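Local coordinates for protein proline dehydrogenase (Bradyrhizobium japonicum USDA 110, PDB 3HAZ) that probably oxidises proline to glutamate in two steps, pairing an FAD-dependent proline dehydrogenase with an NAD-dependent aldehyde dehydrogenase in one bifunctional chain, at residues 275-280 / 304-309; 336-341 / 388-393; 382-387 / 413-418. All blocks are in the same frame, centred on the assembly; numbering follows the deposited sequence.

Contact 1 of 3, residues 275-280 / 304-309; sequences LNFTVD and KGWDGF. With FAD (flavin-adenine dinucleotide), chain C.
Gly308 O is gripped by two donors of the 275-280 segment. Phe277 N reaches it at 2.8 Å in a nearly straight bond (174°) from above the carbonyl plane, while the amide Asn276 ND2 arrives, also at 2.8 Å, tilted only modestly from that plane. The Asn276 side chain leaves the backbone away from the other segment, but CG anti to the backbone N (chi1 -179°) brings its amide back to the same oxygen; its OD1 takes a hydrogen bond from Gln393. Just before these bonds, Trp306 NE1 donates to Leu275 O at 2.9 Å, with the oxygen lying in the indole plane. Phe277 CB sits at the edge of the same ring, 3.6 Å from Trp306 CH2, and Phe277 CD2 meets Phe309 CD1 at 3.9 Å, the two phenyls meeting at a slant. With Trp306 replaced by alanine, Leu275 O would probably lose its indole donor and a gap open beside Phe277 CB. The bonds to Gly308 O start the parallel pairing of strands 276-279 and 309-314 in the TIM-barrel domain. Past strand 276-279, Asp280 CB lies 3.2 Å from FAD O4, and its carboxylate forms a salt bridge with Lys239. The buried carbonyls of Leu275 and Gly308 thus both find donors across the contact, Gly308 O from two at once.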
# COMPACT_ATOMS: atom_id res chain seq x y z
N LEU A 275 -44.93 50.00 -2.47
CA LEU A 275 -44.11 48.95 -3.07
C LEU A 275 -43.58 47.97 -2.03
O LEU A 275 -43.57 48.25 -0.83
CB LEU A 275 -42.92 49.57 -3.82
CG LEU A 275 -43.22 50.57 -4.95
CD1 LEU A 275 -41.91 51.11 -5.51
CD2 LEU A 275 -44.07 49.93 -6.06
N ASN A 276 -43.15 46.81 -2.49
CA ASN A 276 -42.35 45.90 -1.69
C ASN A 276 -40.91 46.46 -1.67
O ASN A 276 -40.34 46.74 -2.73
CB ASN A 276 -42.38 44.50 -2.30
CG ASN A 276 -41.58 43.47 -1.50
OD1 ASN A 276 -41.10 42.48 -2.05
ND2 ASN A 276 -41.43 43.70 -0.20
N PHE A 277 -40.35 46.63 -0.48
CA PHE A 277 -39.02 47.21 -0.32
C PHE A 277 -38.14 46.24 0.49
O PHE A 277 -38.36 46.06 1.69
CB PHE A 277 -39.15 48.56 0.39
CG PHE A 277 -37.86 49.32 0.51
CD1 PHE A 277 -37.42 50.15 -0.51
CD2 PHE A 277 -37.10 49.23 1.67
CE1 PHE A 277 -36.23 50.85 -0.40
CE2 PHE A 277 -35.91 49.94 1.79
CZ PHE A 277 -35.47 50.75 0.76
N THR A 278 -37.16 45.62 -0.16
CA THR A 278 -36.39 44.55 0.48
C THR A 278 -34.92 44.91 0.65
O THR A 278 -34.24 45.25 -0.32
CB THR A 278 -36.48 43.22 -0.33
OG1 THR A 278 -37.84 42.96 -0.68
CG2 THR A 278 -35.94 42.05 0.50
N VAL A 279 -34.44 44.84 1.89
CA VAL A 279 -33.02 44.99 2.19
C VAL A 279 -32.30 43.64 2.02
O VAL A 279 -32.55 42.69 2.76
CB VAL A 279 -32.78 45.54 3.62
CG1 VAL A 279 -31.28 45.75 3.87
CG2 VAL A 279 -33.56 46.84 3.83
N ASP A 280 -31.40 43.57 1.04
CA ASP A 280 -30.68 42.33 0.76
C ASP A 280 -29.81 41.93 1.94
O ASP A 280 -29.44 42.77 2.77
CB ASP A 280 -29.80 42.48 -0.48
CG ASP A 280 -30.60 42.50 -1.78
OD1 ASP A 280 -31.81 42.16 -1.77
OD2 ASP A 280 -30.02 42.86 -2.83
N LYS A 304 -45.41 53.54 9.33
CA LYS A 304 -46.69 52.96 9.73
C LYS A 304 -47.65 52.90 8.54
O LYS A 304 -47.58 53.71 7.62
CB LYS A 304 -47.34 53.79 10.84
CG LYS A 304 -46.64 53.70 12.19
CD LYS A 304 -47.23 54.74 13.15
CE LYS A 304 -46.71 54.55 14.57
NZ LYS A 304 -47.10 53.21 15.13
N GLY A 305 -48.56 51.93 8.57
CA GLY A 305 -49.61 51.83 7.57
C GLY A 305 -49.12 51.39 6.21
O GLY A 305 -49.69 51.76 5.19
N TRP A 306 -48.04 50.60 6.19
CA TRP A 306 -47.47 50.11 4.94
C TRP A 306 -46.89 48.73 5.17
O TRP A 306 -46.14 48.51 6.12
CB TRP A 306 -46.40 51.09 4.43
CG TRP A 306 -45.51 50.56 3.34
CD1 TRP A 306 -45.90 50.05 2.13
CD2 TRP A 306 -44.08 50.52 3.35
NE1 TRP A 306 -44.79 49.69 1.39
CE2 TRP A 306 -43.66 49.97 2.12
CE3 TRP A 306 -43.10 50.88 4.28
CZ2 TRP A 306 -42.32 49.78 1.80
CZ3 TRP A 306 -41.77 50.70 3.96
CH2 TRP A 306 -41.39 50.15 2.73
N ASP A 307 -47.25 47.79 4.30
CA ASP A 307 -46.93 46.38 4.50
C ASP A 307 -45.80 45.86 3.59
O ASP A 307 -45.58 44.64 3.49
CB ASP A 307 -48.18 45.51 4.29
CG ASP A 307 -49.32 45.87 5.24
OD1 ASP A 307 -49.07 46.51 6.28
OD2 ASP A 307 -50.48 45.51 4.93
N GLY A 308 -45.08 46.76 2.94
CA GLY A 308 -44.09 46.35 1.94
C GLY A 308 -42.64 46.25 2.40
O GLY A 308 -41.80 45.71 1.68
N PHE A 309 -42.35 46.77 3.59
CA PHE A 309 -40.97 46.75 4.09
C PHE A 309 -40.55 45.34 4.45
O PHE A 309 -41.36 44.54 4.93
CB PHE A 309 -40.81 47.66 5.31
CG PHE A 309 -39.38 47.79 5.77
CD1 PHE A 309 -38.55 48.78 5.26
CD2 PHE A 309 -38.87 46.92 6.72
CE1 PHE A 309 -37.24 48.90 5.69
CE2 PHE A 309 -37.55 47.03 7.14
CZ PHE A 309 -36.74 48.02 6.63
PA FAD C . -29.45 25.38 -4.92
O1A FAD C . -28.56 24.71 -6.12
O2A FAD C . -30.45 24.46 -4.38
O5B FAD C . -28.45 25.80 -3.71
C5B FAD C . -27.33 26.59 -4.03
C4B FAD C . -26.69 27.12 -2.74
O4B FAD C . -26.58 26.21 -1.52
C3B FAD C . -25.82 28.21 -2.60
O3B FAD C . -26.12 29.41 -3.29
C2B FAD C . -25.46 28.22 -1.14
O2B FAD C . -26.11 29.18 -0.32
C1B FAD C . -25.59 26.80 -0.70
N9A FAD C . -24.41 25.96 -0.76
C8A FAD C . -23.70 25.56 -1.88
N7A FAD C . -22.69 24.72 -1.46
C5A FAD C . -22.80 24.61 -0.05
C6A FAD C . -22.00 23.85 0.97
N6A FAD C . -20.86 23.04 0.56
N1A FAD C . -22.32 23.91 2.24
C2A FAD C . -23.42 24.68 2.67
N3A FAD C . -24.19 25.41 1.69
C4A FAD C . -23.86 25.35 0.36
N1 FAD C . -28.50 35.52 -1.30
C2 FAD C . -27.94 36.32 -0.33
O2 FAD C . -26.83 35.88 0.36
N3 FAD C . -28.48 37.63 -0.08
C4 FAD C . -29.55 38.08 -0.80
O4 FAD C . -30.12 39.32 -0.50
C4X FAD C . -30.14 37.24 -1.81
N5 FAD C . -31.32 37.72 -2.59
C5X FAD C . -31.89 36.88 -3.59
C6 FAD C . -33.04 37.35 -4.37
C7 FAD C . -33.61 36.51 -5.35
C7M FAD C . -34.79 37.02 -6.17
C8 FAD C . -33.04 35.17 -5.60
C8M FAD C . -33.63 34.24 -6.68
C9 FAD C . -31.94 34.72 -4.86
C9A FAD C . -31.34 35.59 -3.83
N10 FAD C . -30.19 35.13 -3.05
C10 FAD C . -29.62 35.99 -2.04
C1' FAD C . -29.68 33.72 -3.13
C2' FAD C . -28.53 33.47 -4.14
O2' FAD C . -28.43 34.56 -5.05
C3' FAD C . -28.77 32.12 -4.84
O3' FAD C . -29.77 32.27 -5.85
C4' FAD C . -29.20 30.98 -3.85
O4' FAD C . -28.46 30.85 -2.68
C5' FAD C . -29.39 29.63 -4.57
O5' FAD C . -30.27 28.75 -3.88
P FAD C . -31.17 27.69 -4.79
O1P FAD C . -32.22 26.86 -3.80
O2P FAD C . -31.86 28.41 -5.86
O3P FAD C . -30.10 26.73 -5.56

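Contact 2 of 3, residues 336-341 / 388-393; sequences RKLMVR and PRIFPQ. With FAD (flavin-adenine dinucleotide), chain C.
Two neighbouring parallel strands of the proline dehydrogenase barrel, 338-341 and 390-393, run side by side here and deliver Arg341 to the flavin. Their backbones are laced by a ladder in which Leu338 N donates to Arg389 O, Phe391 N to Leu338 O at 2.8 Å, Val340 N to Phe391 O and Gln393 N to Val340 O. At the N-terminal end of the ladder, the bent chain of Arg389 turns NH1 to Arg336 O at 3.2 Å; the oxygen lies in the guanidinium plane, but the nitrogen stands well above the carbonyl plane, and the same NH1 forms a salt bridge with Asp335.

Side chains alternate as expected of a beta/alpha barrel. Leu338, Val340, Ile390 and Pro392 face the surrounding helices, where Val340 CG2 presses on Ile390 CG2 at 3.5 Å and Leu383 of helix 369-384 packs on Val340, Ile390 and Pro392. Met339, Arg341, Phe391 and Gln393 point into the barrel. Met339 and Phe391 lie alongside each other, the bend at chi3 (79°) bringing Met339 CE to 3.8 Å from Phe391 CD2. Gln393 crosses the methionine at a slant, and a water donates to Gln393 OE1 (2.9 Å) and to Met339 O (2.7 Å); Gln393 NE2 also donates to Glu416.

Arg341 is one of the residues that bind FAD. Its CG is anti to the backbone N (chi1 -177°), and the chain then bends so that FAD C6 lies over one face of the guanidinium, offset toward its rim, while Arg341 NH1 comes within 3.1 Å of FAD N5. Asp280 pairs with NH1, Ser237 and Tyr443 hold NH2, and Gln418 accepts from NE, a set of partners that fixes the rotation of the group against the isoalloxazine.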
# COMPACT_ATOMS: atom_id res chain seq x y z
N ARG A 336 -46.14 45.99 12.82
CA ARG A 336 -46.05 46.10 11.37
C ARG A 336 -46.23 44.74 10.72
O ARG A 336 -46.03 43.70 11.35
CB ARG A 336 -44.70 46.69 10.95
CG ARG A 336 -44.32 47.99 11.65
CD ARG A 336 -45.12 49.19 11.13
NE ARG A 336 -44.73 50.40 11.85
CZ ARG A 336 -43.64 51.12 11.58
NH1 ARG A 336 -43.36 52.19 12.31
NH2 ARG A 336 -42.84 50.76 10.58
N LYS A 337 -46.64 44.76 9.45
CA LYS A 337 -46.57 43.59 8.60
C LYS A 337 -45.31 43.71 7.77
O LYS A 337 -44.98 44.79 7.27
CB LYS A 337 -47.78 43.55 7.66
CG LYS A 337 -49.09 43.14 8.30
CD LYS A 337 -50.11 42.80 7.23
CE LYS A 337 -51.28 42.01 7.80
NZ LYS A 337 -52.11 41.42 6.72
N LEU A 338 -44.58 42.60 7.63
CA LEU A 338 -43.35 42.59 6.86
C LEU A 338 -43.38 41.53 5.79
O LEU A 338 -44.01 40.48 5.94
CB LEU A 338 -42.14 42.35 7.78
CG LEU A 338 -41.95 43.29 8.97
CD1 LEU A 338 -40.80 42.82 9.85
CD2 LEU A 338 -41.71 44.72 8.49
N MET A 339 -42.70 41.81 4.68
CA MET A 339 -42.47 40.81 3.65
C MET A 339 -41.02 40.36 3.79
O MET A 339 -40.09 41.18 3.73
CB MET A 339 -42.79 41.39 2.27
CG MET A 339 -44.27 41.79 2.12
SD MET A 339 -44.67 42.77 0.64
CE MET A 339 -44.74 41.48 -0.62
N VAL A 340 -40.83 39.07 4.00
CA VAL A 340 -39.53 38.53 4.37
C VAL A 340 -39.06 37.49 3.37
O VAL A 340 -39.71 36.47 3.17
CB VAL A 340 -39.59 37.90 5.76
CG1 VAL A 340 -38.23 37.36 6.16
CG2 VAL A 340 -40.09 38.92 6.78
N ARG A 341 -37.93 37.77 2.73
CA ARG A 341 -37.37 36.87 1.72
C ARG A 341 -36.42 35.86 2.33
O ARG A 341 -35.43 36.22 2.97
CB ARG A 341 -36.63 37.66 0.64
CG ARG A 341 -36.09 36.76 -0.47
CD ARG A 341 -34.98 37.44 -1.25
NE ARG A 341 -35.45 38.64 -1.93
CZ ARG A 341 -34.71 39.73 -2.09
NH1 ARG A 341 -33.47 39.76 -1.61
NH2 ARG A 341 -35.20 40.78 -2.71
N PRO A 388 -50.28 35.67 9.47
CA PRO A 388 -50.29 36.62 8.35
C PRO A 388 -49.42 37.86 8.55
O PRO A 388 -49.26 38.63 7.61
CB PRO A 388 -51.76 37.08 8.28
CG PRO A 388 -52.46 36.44 9.48
CD PRO A 388 -51.40 35.95 10.39
N ARG A 389 -48.89 38.06 9.75
CA ARG A 389 -48.07 39.25 10.00
C ARG A 389 -46.86 39.25 9.07
O ARG A 389 -46.51 40.27 8.48
CB ARG A 389 -47.62 39.32 11.46
CG ARG A 389 -46.79 40.55 11.77
CD ARG A 389 -46.50 40.69 13.26
NE ARG A 389 -47.71 40.77 14.07
CZ ARG A 389 -48.43 41.87 14.25
NH1 ARG A 389 -48.07 43.01 13.66
NH2 ARG A 389 -49.52 41.84 15.01
N ILE A 390 -46.20 38.10 8.97
CA ILE A 390 -45.07 37.93 8.06
C ILE A 390 -45.55 37.32 6.75
O ILE A 390 -46.22 36.29 6.74
CB ILE A 390 -43.98 37.02 8.68
CG1 ILE A 390 -43.50 37.56 10.03
CG2 ILE A 390 -42.81 36.84 7.71
CD1 ILE A 390 -42.88 38.95 9.95
N PHE A 391 -45.22 37.98 5.64
CA PHE A 391 -45.48 37.44 4.31
C PHE A 391 -44.17 36.88 3.76
O PHE A 391 -43.30 37.64 3.33
CB PHE A 391 -46.04 38.53 3.39
CG PHE A 391 -46.36 38.06 2.00
CD1 PHE A 391 -47.63 37.58 1.68
CD2 PHE A 391 -45.40 38.13 0.99
CE1 PHE A 391 -47.93 37.15 0.39
CE2 PHE A 391 -45.68 37.70 -0.31
CZ PHE A 391 -46.95 37.21 -0.61
N PRO A 392 -44.02 35.54 3.79
CA PRO A 392 -42.76 34.91 3.36
C PRO A 392 -42.61 34.90 1.85
O PRO A 392 -43.59 34.76 1.12
CB PRO A 392 -42.89 33.47 3.88
CG PRO A 392 -44.07 33.47 4.82
CD PRO A 392 -44.98 34.56 4.32
N GLN A 393 -41.37 35.07 1.39
CA GLN A 393 -41.04 35.04 -0.02
C GLN A 393 -39.87 34.08 -0.19
O GLN A 393 -38.77 34.36 0.27
CB GLN A 393 -40.63 36.43 -0.51
CG GLN A 393 -41.60 37.55 -0.11
CD GLN A 393 -40.98 38.93 -0.24
OE1 GLN A 393 -40.07 39.29 0.50
NE2 GLN A 393 -41.47 39.71 -1.20
PA FAD C . -29.45 25.38 -4.92
O1A FAD C . -28.56 24.71 -6.12
O2A FAD C . -30.45 24.46 -4.38
O5B FAD C . -28.45 25.80 -3.71
C5B FAD C . -27.33 26.59 -4.03
C4B FAD C . -26.69 27.12 -2.74
O4B FAD C . -26.58 26.21 -1.52
C3B FAD C . -25.82 28.21 -2.60
O3B FAD C . -26.12 29.41 -3.29
C2B FAD C . -25.46 28.22 -1.14
O2B FAD C . -26.11 29.18 -0.32
C1B FAD C . -25.59 26.80 -0.70
N9A FAD C . -24.41 25.96 -0.76
C8A FAD C . -23.70 25.56 -1.88
N7A FAD C . -22.69 24.72 -1.46
C5A FAD C . -22.80 24.61 -0.05
C6A FAD C . -22.00 23.85 0.97
N6A FAD C . -20.86 23.04 0.56
N1A FAD C . -22.32 23.91 2.24
C2A FAD C . -23.42 24.68 2.67
N3A FAD C . -24.19 25.41 1.69
C4A FAD C . -23.86 25.35 0.36
N1 FAD C . -28.50 35.52 -1.30
C2 FAD C . -27.94 36.32 -0.33
O2 FAD C . -26.83 35.88 0.36
N3 FAD C . -28.48 37.63 -0.08
C4 FAD C . -29.55 38.08 -0.80
O4 FAD C . -30.12 39.32 -0.50
C4X FAD C . -30.14 37.24 -1.81
N5 FAD C . -31.32 37.72 -2.59
C5X FAD C . -31.89 36.88 -3.59
C6 FAD C . -33.04 37.35 -4.37
C7 FAD C . -33.61 36.51 -5.35
C7M FAD C . -34.79 37.02 -6.17
C8 FAD C . -33.04 35.17 -5.60
C8M FAD C . -33.63 34.24 -6.68
C9 FAD C . -31.94 34.72 -4.86
C9A FAD C . -31.34 35.59 -3.83
N10 FAD C . -30.19 35.13 -3.05
C10 FAD C . -29.62 35.99 -2.04
C1' FAD C . -29.68 33.72 -3.13
C2' FAD C . -28.53 33.47 -4.14
O2' FAD C . -28.43 34.56 -5.05
C3' FAD C . -28.77 32.12 -4.84
O3' FAD C . -29.77 32.27 -5.85
C4' FAD C . -29.20 30.98 -3.85
O4' FAD C . -28.46 30.85 -2.68
C5' FAD C . -29.39 29.63 -4.57
O5' FAD C . -30.27 28.75 -3.88
P FAD C . -31.17 27.69 -4.79
O1P FAD C . -32.22 26.86 -3.80
O2P FAD C . -31.86 28.41 -5.86
O3P FAD C . -30.10 26.73 -5.56
O HOH W 1 -39.24 41.98 1.32

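Contact 3 of 3, residues 382-387 / 413-418; sequences KLLALR and SGFEFQ
The Arg387 guanidinium has Leu384 CD2 over the centre of one face and two carbonyl oxygens, Leu384 O and Ser413 O, at its edge. Arg387 NE donates to Leu384 O at 2.7 Å, on a lone pair in the carbonyl plane and nearly straight (165°), which ties the side chain back to the turn it belongs to. On the far segment, Arg387 NH1 makes a bond to Ser413 O that is short, 2.7 Å, but weak because it is bent to 127°. The Phe415 ring stands at 75° to the guanidinium plane, with its CD2 3.7 Å from Arg387 NH1; Leu384 CD2 meets the ring obliquely, 4.0 Å from Phe415 CD2.

In the beta/alpha barrel these residues join the end of helix 369-384, where a type I turn runs from Leu384 to Arg387, to the loop that leads into strand 416-420. The Phe415 ring also packs on Ala409 of helix 399-409 and meets Phe417 CE1 at its edge. Farther along the strand, Gln418 reaches the FAD pocket. Arg387 CD lies 3.4 Å from Gly414 O, and the bend at chi3 beyond it turns NE to Leu384 O.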
# COMPACT_ATOMS: atom_id res chain seq x y z
N LYS A 382 -40.93 27.62 9.63
CA LYS A 382 -41.00 28.65 10.66
C LYS A 382 -41.72 29.90 10.13
O LYS A 382 -42.63 30.42 10.78
CB LYS A 382 -39.59 29.01 11.10
CG LYS A 382 -39.46 29.67 12.46
CD LYS A 382 -37.98 29.73 12.84
CE LYS A 382 -37.74 30.65 14.03
NZ LYS A 382 -38.38 30.12 15.26
N LEU A 383 -41.31 30.37 8.96
CA LEU A 383 -41.90 31.58 8.40
C LEU A 383 -43.38 31.40 8.06
O LEU A 383 -44.18 32.31 8.26
CB LEU A 383 -41.13 32.04 7.16
CG LEU A 383 -39.81 32.76 7.45
CD1 LEU A 383 -38.94 32.80 6.20
CD2 LEU A 383 -40.08 34.17 7.99
N LEU A 384 -43.74 30.22 7.55
CA LEU A 384 -45.13 29.97 7.17
C LEU A 384 -46.05 30.10 8.38
O LEU A 384 -47.19 30.56 8.26
CB LEU A 384 -45.28 28.59 6.52
CG LEU A 384 -44.74 28.48 5.10
CD1 LEU A 384 -44.66 27.03 4.66
CD2 LEU A 384 -45.57 29.31 4.12
N ALA A 385 -45.56 29.69 9.54
CA ALA A 385 -46.37 29.73 10.76
C ALA A 385 -46.43 31.14 11.35
O ALA A 385 -47.13 31.37 12.33
CB ALA A 385 -45.82 28.74 11.79
N LEU A 386 -45.69 32.07 10.74
CA LEU A 386 -45.69 33.47 11.18
C LEU A 386 -46.65 34.33 10.34
O LEU A 386 -46.81 35.53 10.59
CB LEU A 386 -44.27 34.05 11.18
CG LEU A 386 -43.29 33.43 12.20
CD1 LEU A 386 -41.88 34.02 12.07
CD2 LEU A 386 -43.81 33.59 13.62
N ARG A 387 -47.27 33.72 9.33
CA ARG A 387 -48.38 34.36 8.63
C ARG A 387 -49.50 34.59 9.64
O ARG A 387 -49.67 33.80 10.57
CB ARG A 387 -48.87 33.46 7.49
CG ARG A 387 -47.83 33.21 6.39
CD ARG A 387 -48.37 32.24 5.35
NE ARG A 387 -48.53 30.89 5.89
CZ ARG A 387 -49.12 29.89 5.25
NH1 ARG A 387 -49.61 30.08 4.03
NH2 ARG A 387 -49.22 28.69 5.82
N SER A 413 -51.84 30.55 -0.20
CA SER A 413 -52.11 31.93 0.20
C SER A 413 -51.14 32.46 1.25
O SER A 413 -50.71 31.73 2.14
CB SER A 413 -53.54 32.03 0.73
OG SER A 413 -53.71 31.21 1.88
N GLY A 414 -50.82 33.74 1.14
CA GLY A 414 -50.07 34.42 2.18
C GLY A 414 -48.56 34.27 2.07
O GLY A 414 -47.83 34.60 3.00
N PHE A 415 -48.11 33.77 0.92
CA PHE A 415 -46.67 33.70 0.63
C PHE A 415 -46.46 33.73 -0.89
O PHE A 415 -47.41 33.62 -1.66
CB PHE A 415 -46.04 32.45 1.25
CG PHE A 415 -46.45 31.16 0.58
CD1 PHE A 415 -45.63 30.57 -0.38
CD2 PHE A 415 -47.65 30.54 0.90
CE1 PHE A 415 -46.00 29.39 -1.00
CE2 PHE A 415 -48.03 29.36 0.27
CZ PHE A 415 -47.20 28.79 -0.68
N GLU A 416 -45.21 33.89 -1.30
CA GLU A 416 -44.87 33.80 -2.72
C GLU A 416 -43.54 33.09 -2.88
O GLU A 416 -42.80 32.88 -1.90
CB GLU A 416 -44.79 35.21 -3.35
CG GLU A 416 -43.54 35.99 -2.91
CD GLU A 416 -43.50 37.42 -3.42
OE1 GLU A 416 -44.55 37.94 -3.86
OE2 GLU A 416 -42.41 38.04 -3.36
N PHE A 417 -43.24 32.68 -4.11
CA PHE A 417 -41.90 32.26 -4.46
C PHE A 417 -41.23 33.41 -5.21
O PHE A 417 -41.90 34.33 -5.68
CB PHE A 417 -41.93 31.00 -5.33
CG PHE A 417 -42.39 29.77 -4.59
CD1 PHE A 417 -43.70 29.32 -4.72
CD2 PHE A 417 -41.52 29.09 -3.75
CE1 PHE A 417 -44.13 28.19 -4.03
CE2 PHE A 417 -41.95 27.96 -3.05
CZ PHE A 417 -43.25 27.51 -3.20
N GLN A 418 -39.91 33.36 -5.33
CA GLN A 418 -39.19 34.35 -6.14
C GLN A 418 -38.12 33.70 -7.00
O GLN A 418 -37.64 32.60 -6.71
CB GLN A 418 -38.55 35.42 -5.28
CG GLN A 418 -39.48 36.12 -4.33
CD GLN A 418 -38.80 37.28 -3.63
OE1 GLN A 418 -37.58 37.29 -3.49
NE2 GLN A 418 -39.60 38.26 -3.19

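From the N terminus, contact 1 comes first: it closes the loop around helix 287-298 by joining strand 276-279 to the entry of strand 309-314. Contact 2 opens after that loop is complete and spans the longer excursion through helices 348-357 and 369-384, pairing strands 338-343 and 390-395. Contact 3 crosses contact 2, because its 382-387 segment falls inside that excursion while 413-418 lies past its end, so the end of helix 369-384 is tied to the approach of the next strand, 416-420. All three serve one curled parallel sheet. Asp280 with Arg341, and Asn276 with Gln393, bind contact 1 to contact 2; Glu416 with Gln393, and Gln418 with Arg341, bind contact 2 to contact 3.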